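Local coordinates for protein terminase, large subunit (Bacillus phage spp1, PDB 2WBN) that packages viral DNA into empty capsids as an ATP-driven motor and cuts the genome with its metal-dependent nuclease domain, the part described here, at residues G38-A43 with P157-N162; N50-L55 with W69-R74; A65-H70 with I192-Y197. All coordinates share one frame; numbering follows the deposited sequence.

Interaction 1 of 3, residues G38-A43 with P157-N162; sequences GIITDA and PLRTPN
R159 leaves its backbone with CG anti to the carbonyl carbon (chi1 -59°) and then runs fully extended from CG to NE, which carries its guanidinium across to I40 and D42. D42 likewise has CG beside the backbone N (chi1 -84°), which brings its carboxylate nearer the guanidinium. The contact lies on the surface of the RNase H-like nuclease domain, where the loop between strand 33-35 and helix 42-47 passes the turn that joins strand 152-155 to helix 161-169. T41 is the N-cap residue of helix 42-47, and D42 opens its first turn.

The guanidinium grips the carbonyl of I40 side-on with two nitrogens: NH2 of R159 lies 2.8 Å from O of I40, and NE of R159 lies 2.9 Å from the same oxygen. Both reach that oxygen from one face of the carbonyl plane, well above it, while the oxygen itself sits close to the plane of the guanidinium. Both hydrogen bonds are bent, as expected when one oxygen serves two neighbouring donors. The NH2 group also forms a salt bridge with D42, whose OD1 is met on its anti side; carboxylate and guanidinium are turned 66° apart. The aliphatic flank of I40 lies beside the arginine, its CB 3.7 Å from NE of R159.

D156, just before the turn, also links the segments: its carboxylate accepts hydrogen bonds from the backbone N of G38, I40 and L158, and makes a long, weak ion pair with R159. The L158 side chain points toward the other segment, and its CD1 comes to 3.6 Å from N of G38.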
loop_
_atom_site.group_PDB
_atom_site.type_symbol
_atom_site.label_atom_id
_atom_site.label_comp_id
_atom_site.label_asym_id
_atom_site.label_seq_id
_atom_site.Cartn_x
_atom_site.Cartn_y
_atom_site.Cartn_z
ATOM N N GLY A 38 -15.387 -8.172 8.197
ATOM C CA GLY A 38 -16.368 -8.620 7.227
ATOM C C GLY A 38 -16.896 -7.602 6.236
ATOM O O GLY A 38 -17.737 -7.943 5.434
ATOM N N ILE A 39 -16.411 -6.362 6.266
ATOM C CA ILE A 39 -16.958 -5.303 5.413
ATOM C C ILE A 39 -16.718 -5.558 3.911
ATOM O O ILE A 39 -17.425 -5.004 3.072
ATOM C CB ILE A 39 -16.384 -3.911 5.832
ATOM C CG1 ILE A 39 -17.283 -2.766 5.370
ATOM C CG2 ILE A 39 -14.923 -3.746 5.340
ATOM C CD1 ILE A 39 -16.855 -1.415 5.967
ATOM N N ILE A 40 -15.729 -6.387 3.569
ATOM C CA ILE A 40 -15.524 -6.807 2.175
ATOM C C ILE A 40 -15.830 -8.303 2.063
ATOM O O ILE A 40 -15.189 -9.108 2.733
ATOM C CB ILE A 40 -14.082 -6.524 1.687
ATOM C CG1 ILE A 40 -13.812 -5.010 1.682
ATOM C CG2 ILE A 40 -13.869 -7.101 0.291
ATOM C CD1 ILE A 40 -12.349 -4.618 1.662
ATOM N N THR A 41 -16.821 -8.668 1.241
ATOM C CA THR A 41 -17.220 -10.078 1.081
ATOM C C THR A 41 -16.371 -10.802 0.032
ATOM O O THR A 41 -15.718 -10.192 -0.829
ATOM C CB THR A 41 -18.714 -10.242 0.674
ATOM O OG1 THR A 41 -18.933 -9.613 -0.591
ATOM C CG2 THR A 41 -19.672 -9.649 1.727
ATOM N N ASP A 42 -16.384 -12.122 0.118
ATOM C CA ASP A 42 -15.731 -12.964 -0.880
ATOM C C ASP A 42 -16.254 -12.669 -2.296
ATOM O O ASP A 42 -15.480 -12.616 -3.257
ATOM C CB ASP A 42 -15.972 -14.433 -0.533
ATOM C CG ASP A 42 -14.980 -14.973 0.487
ATOM O OD1 ASP A 42 -14.139 -14.209 1.030
ATOM O OD2 ASP A 42 -15.057 -16.193 0.753
ATOM N N ALA A 43 -17.558 -12.442 -2.398
ATOM C CA ALA A 43 -18.215 -12.149 -3.669
ATOM C C ALA A 43 -17.702 -10.850 -4.260
ATOM O O ALA A 43 -17.486 -10.760 -5.467
ATOM C CB ALA A 43 -19.723 -12.091 -3.482
ATOM N N PRO A 157 -10.383 -5.767 8.480
ATOM C CA PRO A 157 -9.288 -6.311 9.264
ATOM C C PRO A 157 -9.160 -7.830 9.200
ATOM O O PRO A 157 -8.137 -8.366 9.553
ATOM C CB PRO A 157 -9.604 -5.856 10.688
ATOM C CG PRO A 157 -10.520 -4.763 10.552
ATOM C CD PRO A 157 -11.354 -5.074 9.345
ATOM N N LEU A 158 -10.212 -8.537 8.799
ATOM C CA LEU A 158 -10.107 -9.982 8.623
ATOM C C LEU A 158 -9.199 -10.366 7.453
ATOM O O LEU A 158 -8.594 -11.440 7.465
ATOM C CB LEU A 158 -11.508 -10.592 8.436
ATOM C CG LEU A 158 -12.457 -10.439 9.616
ATOM C CD1 LEU A 158 -13.823 -11.145 9.353
ATOM C CD2 LEU A 158 -11.823 -11.007 10.869
ATOM N N ARG A 159 -9.103 -9.485 6.454
ATOM C CA ARG A 159 -8.291 -9.714 5.265
ATOM C C ARG A 159 -6.952 -9.046 5.369
ATOM O O ARG A 159 -5.937 -9.643 4.986
ATOM C CB ARG A 159 -8.986 -9.145 4.027
ATOM C CG ARG A 159 -10.325 -9.735 3.776
ATOM C CD ARG A 159 -11.043 -9.123 2.575
ATOM N NE ARG A 159 -12.354 -9.739 2.464
ATOM C CZ ARG A 159 -12.600 -10.899 1.857
ATOM N NH1 ARG A 159 -11.630 -11.577 1.246
ATOM N NH2 ARG A 159 -13.832 -11.378 1.857
ATOM N N THR A 160 -6.940 -7.793 5.835
ATOM C CA THR A 160 -5.693 -7.000 5.825
ATOM C C THR A 160 -5.463 -6.332 7.168
ATOM O O THR A 160 -5.675 -5.120 7.303
ATOM C CB THR A 160 -5.672 -5.946 4.697
ATOM O OG1 THR A 160 -6.772 -5.033 4.830
ATOM C CG2 THR A 160 -5.731 -6.625 3.304
ATOM N N PRO A 161 -5.064 -7.121 8.179
ATOM C CA PRO A 161 -4.969 -6.573 9.558
ATOM C C PRO A 161 -3.894 -5.511 9.735
ATOM O O PRO A 161 -4.067 -4.602 10.552
ATOM C CB PRO A 161 -4.660 -7.796 10.418
ATOM C CG PRO A 161 -4.129 -8.820 9.482
ATOM C CD PRO A 161 -4.806 -8.567 8.160
ATOM N N ASN A 162 -2.800 -5.625 8.979
ATOM C CA ASN A 162 -1.733 -4.642 9.068
ATOM C C ASN A 162 -2.128 -3.288 8.479
ATOM O O ASN A 162 -1.923 -2.243 9.113
ATOM C CB ASN A 162 -0.446 -5.159 8.379
ATOM C CG ASN A 162 0.204 -6.295 9.138
ATOM O OD1 ASN A 162 0.747 -6.078 10.217
ATOM N ND2 ASN A 162 0.152 -7.512 8.587
#

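Interaction 2 of 3, residues N50-L55 with W69-R74; sequences NIRQGL and WHYDKR
Backbone hydrogen bonds join N50-L55 to W69-R74 as the two arms of an antiparallel beta hairpin within the central sheet of the RNase H-like fold. R52 and W69 form the hydrogen-bonded pair: N of R52 lies 2.8 Å from O of W69, and the return bond from N of W69 to O of R52 has the same length. I51 and H70 are the adjacent non-hydrogen-bonded pair; beside it, CA of I51 makes a CA-H...O contact of 3.3 Å with O of W69. One step further out, N of Y71 donates to O of N50, extending the pairing beyond the strand of I51.

Side-chain hydrogen bonds and a salt bridge finish this end of the hairpin. With CG anti to the backbone N (chi1 -165°), the amide of N50 swings out beside Y71, and its ND2 donates to O of Y71 at 2.7 Å. The backbone N of N50 is taken up by H70, whose ND1 lies 3.1 Å away, with the donor almost exactly in the imidazole plane. N50 is therefore tied by its N, O and ND2 to two successive residues of the other strand. R52 bends at chi2, and its NH2 bonds OD1 of N50 at 2.8 Å, while its NE forms a salt bridge with D202.

Packing contacts flank these bonds. The amide of N50 lies alongside the ring of Y71, their planes 23° apart. The edge of the same ring meets a face of the R52 guanidinium at 78°, with CD2 of Y71 3.8 Å from NH1 of R52. F199 meets the rings of both W69 and Y71 edge-to-face.

Because OD1 of N50 accepts from R52 while ND2 donates to Y71, both ends of the amide are engaged, which should restrain its rotation; R52 in turn links this end of the hairpin to D202.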
loop_
_atom_site.group_PDB
_atom_site.type_symbol
_atom_site.label_atom_id
_atom_site.label_comp_id
_atom_site.label_asym_id
_atom_site.label_seq_id
_atom_site.Cartn_x
_atom_site.Cartn_y
_atom_site.Cartn_z
ATOM N N ASN A 50 -10.174 -3.533 -10.909
ATOM C CA ASN A 50 -9.351 -2.359 -11.135
ATOM C C ASN A 50 -8.281 -2.385 -10.043
ATOM O O ASN A 50 -8.257 -1.561 -9.126
ATOM C CB ASN A 50 -10.194 -1.085 -11.102
ATOM C CG ASN A 50 -9.469 0.114 -11.676
ATOM O OD1 ASN A 50 -8.524 -0.028 -12.445
ATOM N ND2 ASN A 50 -9.918 1.307 -11.314
ATOM N N ILE A 51 -7.409 -3.380 -10.163
ATOM C CA ILE A 51 -6.428 -3.698 -9.138
ATOM C C ILE A 51 -5.241 -2.764 -9.179
ATOM O O ILE A 51 -4.754 -2.386 -10.247
ATOM C CB ILE A 51 -5.941 -5.158 -9.273
ATOM C CG1 ILE A 51 -7.084 -6.126 -8.938
ATOM C CG2 ILE A 51 -4.728 -5.423 -8.376
ATOM C CD1 ILE A 51 -7.807 -6.639 -10.130
ATOM N N ARG A 52 -4.768 -2.409 -7.994
ATOM C CA ARG A 52 -3.519 -1.684 -7.821
ATOM C C ARG A 52 -2.695 -2.376 -6.768
ATOM O O ARG A 52 -3.204 -2.705 -5.690
ATOM C CB ARG A 52 -3.792 -0.256 -7.379
ATOM C CG ARG A 52 -4.580 0.546 -8.372
ATOM C CD ARG A 52 -3.801 0.849 -9.621
ATOM N NE ARG A 52 -4.525 1.819 -10.435
ATOM C CZ ARG A 52 -5.524 1.530 -11.269
ATOM N NH1 ARG A 52 -6.105 2.517 -11.939
ATOM N NH2 ARG A 52 -5.956 0.279 -11.447
ATOM N N GLN A 53 -1.412 -2.589 -7.064
ATOM C CA GLN A 53 -0.513 -3.252 -6.123
ATOM C C GLN A 53 0.748 -2.434 -5.898
ATOM O O GLN A 53 1.299 -1.832 -6.841
ATOM C CB GLN A 53 -0.163 -4.665 -6.590
ATOM C CG GLN A 53 -1.381 -5.553 -6.821
ATOM C CD GLN A 53 -1.022 -6.960 -7.247
ATOM O OE1 GLN A 53 -0.346 -7.183 -8.264
ATOM N NE2 GLN A 53 -1.485 -7.915 -6.491
ATOM N N GLY A 54 1.180 -2.398 -4.642
ATOM C CA GLY A 54 2.394 -1.691 -4.243
ATOM C C GLY A 54 3.297 -2.541 -3.369
ATOM O O GLY A 54 2.853 -3.504 -2.744
ATOM N N LEU A 55 4.574 -2.191 -3.343
ATOM C CA LEU A 55 5.547 -2.967 -2.587
ATOM C C LEU A 55 6.613 -2.048 -2.045
ATOM O O LEU A 55 7.231 -1.300 -2.799
ATOM C CB LEU A 55 6.173 -4.050 -3.470
ATOM C CG LEU A 55 7.309 -4.856 -2.837
ATOM C CD1 LEU A 55 6.854 -5.613 -1.606
ATOM C CD2 LEU A 55 7.891 -5.805 -3.863
ATOM N N TRP A 69 -5.008 -3.588 -3.716
ATOM C CA TRP A 69 -6.248 -2.819 -3.561
ATOM C C TRP A 69 -7.079 -2.856 -4.839
ATOM O O TRP A 69 -6.548 -3.086 -5.928
ATOM C CB TRP A 69 -5.903 -1.358 -3.345
ATOM C CG TRP A 69 -5.166 -1.026 -2.130
ATOM C CD1 TRP A 69 -3.805 -1.083 -1.942
ATOM C CD2 TRP A 69 -5.716 -0.491 -0.933
ATOM N NE1 TRP A 69 -3.492 -0.660 -0.672
ATOM C CE2 TRP A 69 -4.648 -0.278 -0.037
ATOM C CE3 TRP A 69 -7.013 -0.208 -0.508
ATOM C CZ2 TRP A 69 -4.847 0.213 1.250
ATOM C CZ3 TRP A 69 -7.208 0.279 0.765
ATOM C CH2 TRP A 69 -6.147 0.487 1.629
ATOM N N HIS A 70 -8.368 -2.568 -4.702
ATOM C CA HIS A 70 -9.243 -2.272 -5.826
ATOM C C HIS A 70 -9.632 -0.800 -5.780
ATOM O O HIS A 70 -9.905 -0.245 -4.707
ATOM C CB HIS A 70 -10.516 -3.110 -5.780
ATOM C CG HIS A 70 -11.559 -2.660 -6.765
ATOM N ND1 HIS A 70 -11.397 -2.780 -8.127
ATOM C CD2 HIS A 70 -12.765 -2.072 -6.583
ATOM C CE1 HIS A 70 -12.458 -2.289 -8.742
ATOM N NE2 HIS A 70 -13.308 -1.858 -7.827
ATOM N N TYR A 71 -9.717 -0.203 -6.965
ATOM C CA TYR A 71 -9.970 1.218 -7.122
ATOM C C TYR A 71 -11.281 1.465 -7.851
ATOM O O TYR A 71 -11.402 1.157 -9.035
ATOM C CB TYR A 71 -8.825 1.831 -7.927
ATOM C CG TYR A 71 -8.892 3.330 -8.096
ATOM C CD1 TYR A 71 -9.484 4.148 -7.134
ATOM C CD2 TYR A 71 -8.340 3.935 -9.216
ATOM C CE1 TYR A 71 -9.519 5.514 -7.287
ATOM C CE2 TYR A 71 -8.367 5.293 -9.370
ATOM C CZ TYR A 71 -8.953 6.083 -8.407
ATOM O OH TYR A 71 -8.990 7.449 -8.575
ATOM N N ASP A 72 -12.271 2.005 -7.139
ATOM C CA ASP A 72 -13.512 2.468 -7.756
ATOM C C ASP A 72 -13.337 3.966 -8.013
ATOM O O ASP A 72 -13.541 4.797 -7.123
ATOM C CB ASP A 72 -14.711 2.194 -6.832
ATOM C CG ASP A 72 -16.056 2.481 -7.491
ATOM O OD1 ASP A 72 -16.149 3.348 -8.381
ATOM O OD2 ASP A 72 -17.042 1.833 -7.099
ATOM N N LYS A 73 -12.931 4.298 -9.233
ATOM C CA LYS A 73 -12.635 5.683 -9.601
ATOM C C LYS A 73 -13.856 6.601 -9.532
ATOM O O LYS A 73 -13.751 7.727 -9.036
ATOM C CB LYS A 73 -12.006 5.727 -10.997
ATOM C CG LYS A 73 -11.594 7.122 -11.445
ATOM C CD LYS A 73 -10.805 7.114 -12.750
ATOM C CE LYS A 73 -10.543 8.547 -13.213
ATOM N NZ LYS A 73 -10.162 8.663 -14.655
ATOM N N ARG A 74 -15.005 6.124 -10.013
ATOM C CA ARG A 74 -16.223 6.937 -10.041
ATOM C C ARG A 74 -16.698 7.341 -8.635
ATOM O O ARG A 74 -17.154 8.463 -8.436
ATOM C CB ARG A 74 -17.359 6.197 -10.760
ATOM C CG ARG A 74 -17.072 5.762 -12.192
ATOM C CD ARG A 74 -18.298 5.028 -12.735
ATOM N NE ARG A 74 -18.148 4.472 -14.082
ATOM C CZ ARG A 74 -19.103 3.794 -14.729
ATOM N NH1 ARG A 74 -20.292 3.584 -14.157
ATOM N NH2 ARG A 74 -18.882 3.325 -15.957
#

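Interaction 3 of 3, residues A65-H70 with I192-Y197; sequences AFVRWH and IDATRY
A194 and V67 form the tight part of the contact, where helix 190-198 packs on strand 64-72 of the central sheet; the axes of 192-197 and 65-70 lie at 52°. The CB of A194 sits against the strand backbone, 3.4 Å from O of A65, and 3.8 Å from CG2 of V67. CG2 of V67, placed by chi1 -57° between the backbone N and the carbonyl carbon, also meets N of T195 at 3.6 Å. Next to it, T195 crosses W69 at about a right angle: CG2 of T195 rests over one face of the indole near its rim, and NE1 of W69 makes a weak hydrogen bond of 3.0 Å to OG1 of T195, bent to 127°.

Away from the strand, D193 and R196 make no contact with 65-70. D193, partly exposed, binds manganese in the nuclease site, and its OD1 is held by NH2 of R196 in a salt bridge of 3.0 Å.

OG1 of T195 also bonds to O of T191; the bent indole bond is a weak addition. Helix and sheet thus join mainly by close apolar packing, consistent with a role in placing D193 near D56, whose side chain it touches.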
loop_
_atom_site.group_PDB
_atom_site.type_symbol
_atom_site.label_atom_id
_atom_site.label_comp_id
_atom_site.label_asym_id
_atom_site.label_seq_id
_atom_site.Cartn_x
_atom_site.Cartn_y
_atom_site.Cartn_z
ATOM N N ALA A 65 6.478 -4.702 2.821
ATOM C CA ALA A 65 5.008 -4.591 2.827
ATOM C C ALA A 65 4.478 -4.596 1.395
ATOM O O ALA A 65 4.773 -3.678 0.605
ATOM C CB ALA A 65 4.576 -3.339 3.558
ATOM N N PHE A 66 3.783 -5.684 1.052
ATOM C CA PHE A 66 3.058 -5.821 -0.208
ATOM C C PHE A 66 1.575 -5.521 0.032
ATOM O O PHE A 66 0.981 -6.061 0.970
ATOM C CB PHE A 66 3.194 -7.246 -0.749
ATOM C CG PHE A 66 2.298 -7.541 -1.918
ATOM C CD1 PHE A 66 2.651 -7.133 -3.200
ATOM C CD2 PHE A 66 1.101 -8.209 -1.737
ATOM C CE1 PHE A 66 1.829 -7.396 -4.278
ATOM C CE2 PHE A 66 0.262 -8.470 -2.815
ATOM C CZ PHE A 66 0.623 -8.060 -4.083
ATOM N N VAL A 67 0.983 -4.675 -0.807
ATOM C CA VAL A 67 -0.463 -4.388 -0.711
ATOM C C VAL A 67 -1.133 -4.585 -2.073
ATOM O O VAL A 67 -0.525 -4.315 -3.115
ATOM C CB VAL A 67 -0.740 -2.966 -0.148
ATOM C CG1 VAL A 67 -0.070 -2.794 1.227
ATOM C CG2 VAL A 67 -0.295 -1.836 -1.152
ATOM N N ARG A 68 -2.381 -5.068 -2.041
ATOM C CA ARG A 68 -3.245 -5.176 -3.204
ATOM C C ARG A 68 -4.598 -4.534 -2.873
ATOM O O ARG A 68 -5.222 -4.893 -1.875
ATOM C CB ARG A 68 -3.430 -6.637 -3.583
ATOM C CG ARG A 68 -4.401 -6.922 -4.740
ATOM C CD ARG A 68 -4.634 -8.440 -4.847
ATOM N NE ARG A 68 -5.540 -8.842 -5.940
ATOM C CZ ARG A 68 -5.184 -9.092 -7.203
ATOM N NH1 ARG A 68 -3.928 -8.967 -7.600
ATOM N NH2 ARG A 68 -6.108 -9.458 -8.098
ATOM N N TRP A 69 -5.008 -3.588 -3.716
ATOM C CA TRP A 69 -6.248 -2.819 -3.561
ATOM C C TRP A 69 -7.079 -2.856 -4.839
ATOM O O TRP A 69 -6.548 -3.086 -5.928
ATOM C CB TRP A 69 -5.903 -1.358 -3.345
ATOM C CG TRP A 69 -5.166 -1.026 -2.130
ATOM C CD1 TRP A 69 -3.805 -1.083 -1.942
ATOM C CD2 TRP A 69 -5.716 -0.491 -0.933
ATOM N NE1 TRP A 69 -3.492 -0.660 -0.672
ATOM C CE2 TRP A 69 -4.648 -0.278 -0.037
ATOM C CE3 TRP A 69 -7.013 -0.208 -0.508
ATOM C CZ2 TRP A 69 -4.847 0.213 1.250
ATOM C CZ3 TRP A 69 -7.208 0.279 0.765
ATOM C CH2 TRP A 69 -6.147 0.487 1.629
ATOM N N HIS A 70 -8.368 -2.568 -4.702
ATOM C CA HIS A 70 -9.243 -2.272 -5.826
ATOM C C HIS A 70 -9.632 -0.800 -5.780
ATOM O O HIS A 70 -9.905 -0.245 -4.707
ATOM C CB HIS A 70 -10.516 -3.110 -5.780
ATOM C CG HIS A 70 -11.559 -2.660 -6.765
ATOM N ND1 HIS A 70 -11.397 -2.780 -8.127
ATOM C CD2 HIS A 70 -12.765 -2.072 -6.583
ATOM C CE1 HIS A 70 -12.458 -2.289 -8.742
ATOM N NE2 HIS A 70 -13.308 -1.858 -7.827
ATOM N N ILE A 192 1.166 2.016 4.251
ATOM C CA ILE A 192 0.729 3.310 3.704
ATOM C C ILE A 192 1.681 3.723 2.578
ATOM O O ILE A 192 1.247 4.145 1.505
ATOM C CB ILE A 192 0.685 4.412 4.775
ATOM C CG1 ILE A 192 -0.175 3.992 5.977
ATOM C CG2 ILE A 192 0.072 5.693 4.198
ATOM C CD1 ILE A 192 -0.169 4.980 7.127
ATOM N N ASP A 193 2.981 3.588 2.818
ATOM C CA ASP A 193 3.978 3.782 1.751
ATOM C C ASP A 193 3.701 2.890 0.554
ATOM O O ASP A 193 3.671 3.374 -0.566
ATOM C CB ASP A 193 5.393 3.511 2.266
ATOM C CG ASP A 193 5.926 4.636 3.147
ATOM O OD1 ASP A 193 5.397 5.763 3.077
ATOM O OD2 ASP A 193 6.889 4.389 3.902
ATOM N N ALA A 194 3.478 1.602 0.786
ATOM C CA ALA A 194 3.189 0.664 -0.307
ATOM C C ALA A 194 1.948 1.059 -1.089
ATOM O O ALA A 194 1.917 0.925 -2.313
ATOM C CB ALA A 194 3.065 -0.759 0.207
ATOM N N THR A 195 0.917 1.515 -0.367
ATOM C CA THR A 195 -0.291 2.033 -0.990
ATOM C C THR A 195 -0.055 3.284 -1.854
ATOM O O THR A 195 -0.537 3.352 -2.970
ATOM C CB THR A 195 -1.353 2.321 0.082
ATOM O OG1 THR A 195 -1.598 1.111 0.798
ATOM C CG2 THR A 195 -2.665 2.823 -0.554
ATOM N N ARG A 196 0.678 4.268 -1.351
ATOM C CA ARG A 196 1.108 5.389 -2.200
ATOM C C ARG A 196 1.724 4.953 -3.528
ATOM O O ARG A 196 1.344 5.472 -4.583
ATOM C CB ARG A 196 2.141 6.241 -1.511
ATOM C CG ARG A 196 1.615 7.360 -0.678
ATOM C CD ARG A 196 2.735 8.388 -0.582
ATOM N NE ARG A 196 3.864 7.803 0.148
ATOM C CZ ARG A 196 5.076 7.567 -0.337
ATOM N NH1 ARG A 196 5.407 7.855 -1.601
ATOM N NH2 ARG A 196 5.979 7.020 0.465
ATOM N N TYR A 197 2.703 4.041 -3.475
ATOM C CA TYR A 197 3.333 3.557 -4.706
ATOM C C TYR A 197 2.266 2.961 -5.619
ATOM O O TYR A 197 2.228 3.267 -6.790
ATOM C CB TYR A 197 4.398 2.481 -4.481
ATOM C CG TYR A 197 5.401 2.751 -3.394
ATOM C CD1 TYR A 197 5.860 4.040 -3.132
ATOM C CD2 TYR A 197 5.926 1.696 -2.645
ATOM C CE1 TYR A 197 6.798 4.272 -2.137
ATOM C CE2 TYR A 197 6.823 1.912 -1.642
ATOM C CZ TYR A 197 7.271 3.198 -1.396
ATOM O OH TYR A 197 8.188 3.391 -0.408
#

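Strand 64-72 is common to interactions 2 and 3, which share W69 and H70 and have centres about 9 Å apart: interaction 2 pairs the strand with its sheet neighbour 51-56, and interaction 3 packs helix 190-198 on it. Interaction 1 lies at the surface, its centre about 15 Å from the centres of the other two, and touches neither. Along the chain, interaction 2 is nested inside the loop closed by interaction 1, whereas interactions 1 and 3 alternate. Helix 42-47 leads into strand 51-56, so segment 38-43 comes just before the hairpin and 157-162 well after it. Through strand 64-72, interactions 2 and 3 together connect the strand with D56 and the helix with H190 and D193, manganese ligands of the nuclease site.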